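Local coordinates for protein CCR4-not transcription complex subunit 1 (Chaetomium thermophilum var. thermophilum DSM 1495, PDB 6H3Z) that probably acts as a core scaffold subunit of the CCR4-NOT complex, the major cytoplasmic mRNA deadenylase, this piece being a MIF4G-like domain of its C-terminal half, at residues 125-130 with 150-154. Numbering follows the deposited sequence.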
ATOM      1  N   VAL A 125       3.875   7.622 -10.511  1.00 81.54           N
ATOM      2  CA  VAL A 125       3.750   6.861  -9.259  1.00 79.99           C
ATOM      3  C   VAL A 125       2.763   5.698  -9.461  1.00 85.85           C
ATOM      4  O   VAL A 125       3.064   4.574  -9.044  1.00 84.92           O
ATOM      5  CB  VAL A 125       3.358   7.764  -8.054  1.00 82.98           C
ATOM      6  CG1 VAL A 125       3.125   6.940  -6.795  1.00 80.86           C
ATOM      7  CG2 VAL A 125       4.408   8.837  -7.797  1.00 84.47           C
ATOM      8  N   ARG A 126       1.603   5.966 -10.122  1.00 84.03           N
ATOM      9  CA  ARG A 126       0.583   4.952 -10.420  1.00 83.10           C
ATOM     10  C   ARG A 126       1.235   3.855 -11.251  1.00 89.91           C
ATOM     11  O   ARG A 126       1.154   2.683 -10.890  1.00 89.49           O
ATOM     12  CB  ARG A 126      -0.633   5.563 -11.153  1.00 82.18           C
ATOM     13  CG  ARG A 126      -1.811   4.599 -11.290  1.00 85.53           C
ATOM     14  CD  ARG A 126      -2.830   5.089 -12.301  1.00 99.81           C
ATOM     15  NE  ARG A 126      -3.494   3.990 -13.006  1.00114.53           N
ATOM     16  CZ  ARG A 126      -2.999   3.400 -14.093  1.00139.16           C
ATOM     17  NH1 ARG A 126      -1.824   3.777 -14.587  1.00128.35           N
ATOM     18  NH2 ARG A 126      -3.669   2.415 -14.685  1.00130.11           N
ATOM     19  N   GLN A 127       1.960   4.261 -12.308  1.00 89.05           N
ATOM     20  CA  GLN A 127       2.657   3.366 -13.213  1.00 89.31           C
ATOM     21  C   GLN A 127       3.727   2.534 -12.510  1.00 90.96           C
ATOM     22  O   GLN A 127       3.822   1.344 -12.786  1.00 90.49           O
ATOM     23  CB  GLN A 127       3.196   4.126 -14.436  1.00 93.35           C
ATOM     24  CG  GLN A 127       2.190   4.112 -15.594  1.00114.31           C
ATOM     25  CD  GLN A 127       1.808   2.696 -16.018  1.00143.78           C
ATOM     26  OE1 GLN A 127       2.664   1.849 -16.334  1.00142.84           O
ATOM     27  NE2 GLN A 127       0.515   2.394 -15.993  1.00134.07           N
ATOM     28  N   LEU A 128       4.457   3.122 -11.556  1.00 86.64           N
ATOM     29  CA  LEU A 128       5.465   2.412 -10.771  1.00 85.76           C
ATOM     30  C   LEU A 128       4.804   1.315  -9.926  1.00 88.53           C
ATOM     31  O   LEU A 128       5.328   0.202  -9.862  1.00 88.26           O
ATOM     32  CB  LEU A 128       6.237   3.397  -9.876  1.00 86.49           C
ATOM     33  CG  LEU A 128       7.076   2.808  -8.749  1.00 90.74           C
ATOM     34  CD1 LEU A 128       8.369   2.257  -9.270  1.00 92.51           C
ATOM     35  CD2 LEU A 128       7.340   3.835  -7.679  1.00 92.21           C
ATOM     36  N   PHE A 129       3.654   1.630  -9.289  1.00 83.78           N
ATOM     37  CA  PHE A 129       2.901   0.675  -8.472  1.00 82.12           C
ATOM     38  C   PHE A 129       2.373  -0.475  -9.328  1.00 91.99           C
ATOM     39  O   PHE A 129       2.581  -1.648  -8.990  1.00 91.24           O
ATOM     40  CB  PHE A 129       1.775   1.380  -7.693  1.00 81.81           C
ATOM     41  CG  PHE A 129       2.232   1.905  -6.357  1.00 82.29           C
ATOM     42  CD1 PHE A 129       3.114   2.983  -6.277  1.00 85.74           C
ATOM     43  CD2 PHE A 129       1.824   1.294  -5.178  1.00 82.75           C
ATOM     44  CE1 PHE A 129       3.571   3.443  -5.045  1.00 86.45           C
ATOM     45  CE2 PHE A 129       2.271   1.766  -3.939  1.00 85.80           C
ATOM     46  CZ  PHE A 129       3.148   2.832  -3.883  1.00 84.88           C
ATOM     47  N   HIS A 130       1.796  -0.126 -10.495  1.00 93.62           N
ATOM     48  CA  HIS A 130       1.216  -1.057 -11.463  1.00 95.41           C
ATOM     49  C   HIS A 130       2.252  -1.858 -12.262  1.00 99.88           C
ATOM     50  O   HIS A 130       1.864  -2.688 -13.086  1.00101.40           O
ATOM     51  CB  HIS A 130       0.231  -0.320 -12.400  1.00 97.90           C
ATOM     52  CG  HIS A 130      -1.042   0.122 -11.724  1.00101.48           C
ATOM     53  ND1 HIS A 130      -2.253   0.085 -12.390  1.00103.94           N
ATOM     54  CD2 HIS A 130      -1.253   0.581 -10.463  1.00103.21           C
ATOM     55  CE1 HIS A 130      -3.158   0.532 -11.526  1.00103.25           C
ATOM     56  NE2 HIS A 130      -2.606   0.844 -10.356  1.00103.15           N
ATOM     57  N   ASP A 150      -5.258   5.157  -6.414  1.00 81.76           N
ATOM     58  CA  ASP A 150      -5.358   4.551  -7.750  1.00 80.62           C
ATOM     59  C   ASP A 150      -4.219   3.583  -8.005  1.00 83.29           C
ATOM     60  O   ASP A 150      -4.027   3.118  -9.136  1.00 83.29           O
ATOM     61  CB  ASP A 150      -5.366   5.651  -8.830  1.00 84.17           C
ATOM     62  CG  ASP A 150      -4.224   6.658  -8.792  1.00102.76           C
ATOM     63  OD1 ASP A 150      -3.874   7.129  -7.674  1.00108.24           O
ATOM     64  OD2 ASP A 150      -3.780   7.090  -9.880  1.00105.27           O
ATOM     65  N   LEU A 151      -3.474   3.262  -6.939  1.00 78.28           N
ATOM     66  CA  LEU A 151      -2.257   2.452  -6.970  1.00 75.32           C
ATOM     67  C   LEU A 151      -2.450   0.952  -6.869  1.00 78.01           C
ATOM     68  O   LEU A 151      -1.487   0.242  -7.053  1.00 79.61           O
ATOM     69  CB  LEU A 151      -1.304   2.944  -5.874  1.00 74.96           C
ATOM     70  CG  LEU A 151      -1.058   4.471  -5.830  1.00 79.16           C
ATOM     71  CD1 LEU A 151      -0.506   4.876  -4.517  1.00 78.93           C
ATOM     72  CD2 LEU A 151      -0.152   4.925  -6.940  1.00 80.47           C
ATOM     73  N   LEU A 152      -3.659   0.449  -6.643  1.00 75.29           N
ATOM     74  CA  LEU A 152      -3.869  -1.005  -6.552  1.00 74.31           C
ATOM     75  C   LEU A 152      -4.238  -1.605  -7.914  1.00 80.03           C
ATOM     76  O   LEU A 152      -5.164  -1.101  -8.559  1.00 82.22           O
ATOM     77  CB  LEU A 152      -4.931  -1.352  -5.475  1.00 74.18           C
ATOM     78  CG  LEU A 152      -4.519  -1.162  -4.011  1.00 78.03           C
ATOM     79  CD1 LEU A 152      -5.723  -1.100  -3.103  1.00 78.36           C
ATOM     80  CD2 LEU A 152      -3.523  -2.239  -3.554  1.00 77.53           C
ATOM     81  N   ASP A 153      -3.501  -2.656  -8.369  1.00 75.16           N
ATOM     82  CA  ASP A 153      -3.779  -3.327  -9.649  1.00 74.79           C
ATOM     83  C   ASP A 153      -4.358  -4.694  -9.348  1.00 79.60           C
ATOM     84  O   ASP A 153      -3.611  -5.612  -8.967  1.00 78.18           O
ATOM     85  CB  ASP A 153      -2.516  -3.447 -10.509  1.00 76.50           C
ATOM     86  CG  ASP A 153      -2.811  -3.809 -11.938  1.00 88.94           C
ATOM     87  OD1 ASP A 153      -3.044  -4.996 -12.209  1.00 91.64           O
ATOM     88  OD2 ASP A 153      -2.830  -2.900 -12.784  1.00 97.24           O
ATOM     89  N   TRP A 154      -5.705  -4.823  -9.474  1.00 77.01           N
ATOM     90  CA  TRP A 154      -6.411  -6.054  -9.127  1.00 76.35           C
ATOM     91  C   TRP A 154      -6.073  -7.223 -10.030  1.00 80.12           C
ATOM     92  O   TRP A 154      -6.093  -8.341  -9.525  1.00 80.29           O
ATOM     93  CB  TRP A 154      -7.910  -5.853  -9.008  1.00 75.62           C
ATOM     94  CG  TRP A 154      -8.306  -4.848  -7.969  1.00 76.87           C
ATOM     95  CD1 TRP A 154      -9.018  -3.707  -8.178  1.00 80.17           C
ATOM     96  CD2 TRP A 154      -7.988  -4.871  -6.563  1.00 76.89           C
ATOM     97  NE1 TRP A 154      -9.202  -3.036  -6.990  1.00 80.10           N
ATOM     98  CE2 TRP A 154      -8.570  -3.718  -5.983  1.00 80.95           C
ATOM     99  CE3 TRP A 154      -7.267  -5.753  -5.733  1.00 77.93           C
ATOM    100  CZ2 TRP A 154      -8.455  -3.419  -4.616  1.00 79.94           C
ATOM    101  CZ3 TRP A 154      -7.167  -5.461  -4.375  1.00 79.29           C
ATOM    102  CH2 TRP A 154      -7.754  -4.303  -3.835  1.00 80.07           C
TER
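In this all-helical MIF4G-like domain of NOT1, the C-terminal end of helix 118-129 docks on the loop that joins helix 140-146 to helix 154-166, and His130, just past the helix, meets Asp150 and Asp153 there. His130 NE2 donates to the backbone O of Asp150 at 2.9 Å. The acceptor is used on a lone pair, in the carbonyl plane, but the bond is bent: the N-H...O angle is 132° and the oxygen lies 31° out of the imidazole plane. The imidazole is sandwiched. Arg126 CG lies over one face toward the rim, and Asp153 CB sits above the centre of the opposite face, 4.0 Å from the ring centroid, in a CH-pi contact.

MIF4G domains are stacks of antiparallel helices related to HEAT and ARM repeats, and here the loop sends Leu151 in among several of these helices. Its CD1 stands almost on the normal of the Phe129 ring, 4.1 Å from the centroid, while CD2 reaches Val125 CG1 at 3.8 Å and lies against the helix backbone at Arg126. Leu110 and Leu146 also touch this leucine, tying in helices 100-116 and 140-146.

With CG anti to the backbone N (chi1 -171°), Arg126 runs its aliphatic part past Asp150, CD 3.3 Å from OD2, and the two side chains cross nearly at right angles. Their charged ends pair elsewhere, the guanidinium with Glu123 and the carboxylate with Arg114. Asp153 OD1 accepts from Asn156 N, making this residue the N-cap of helix 154-166.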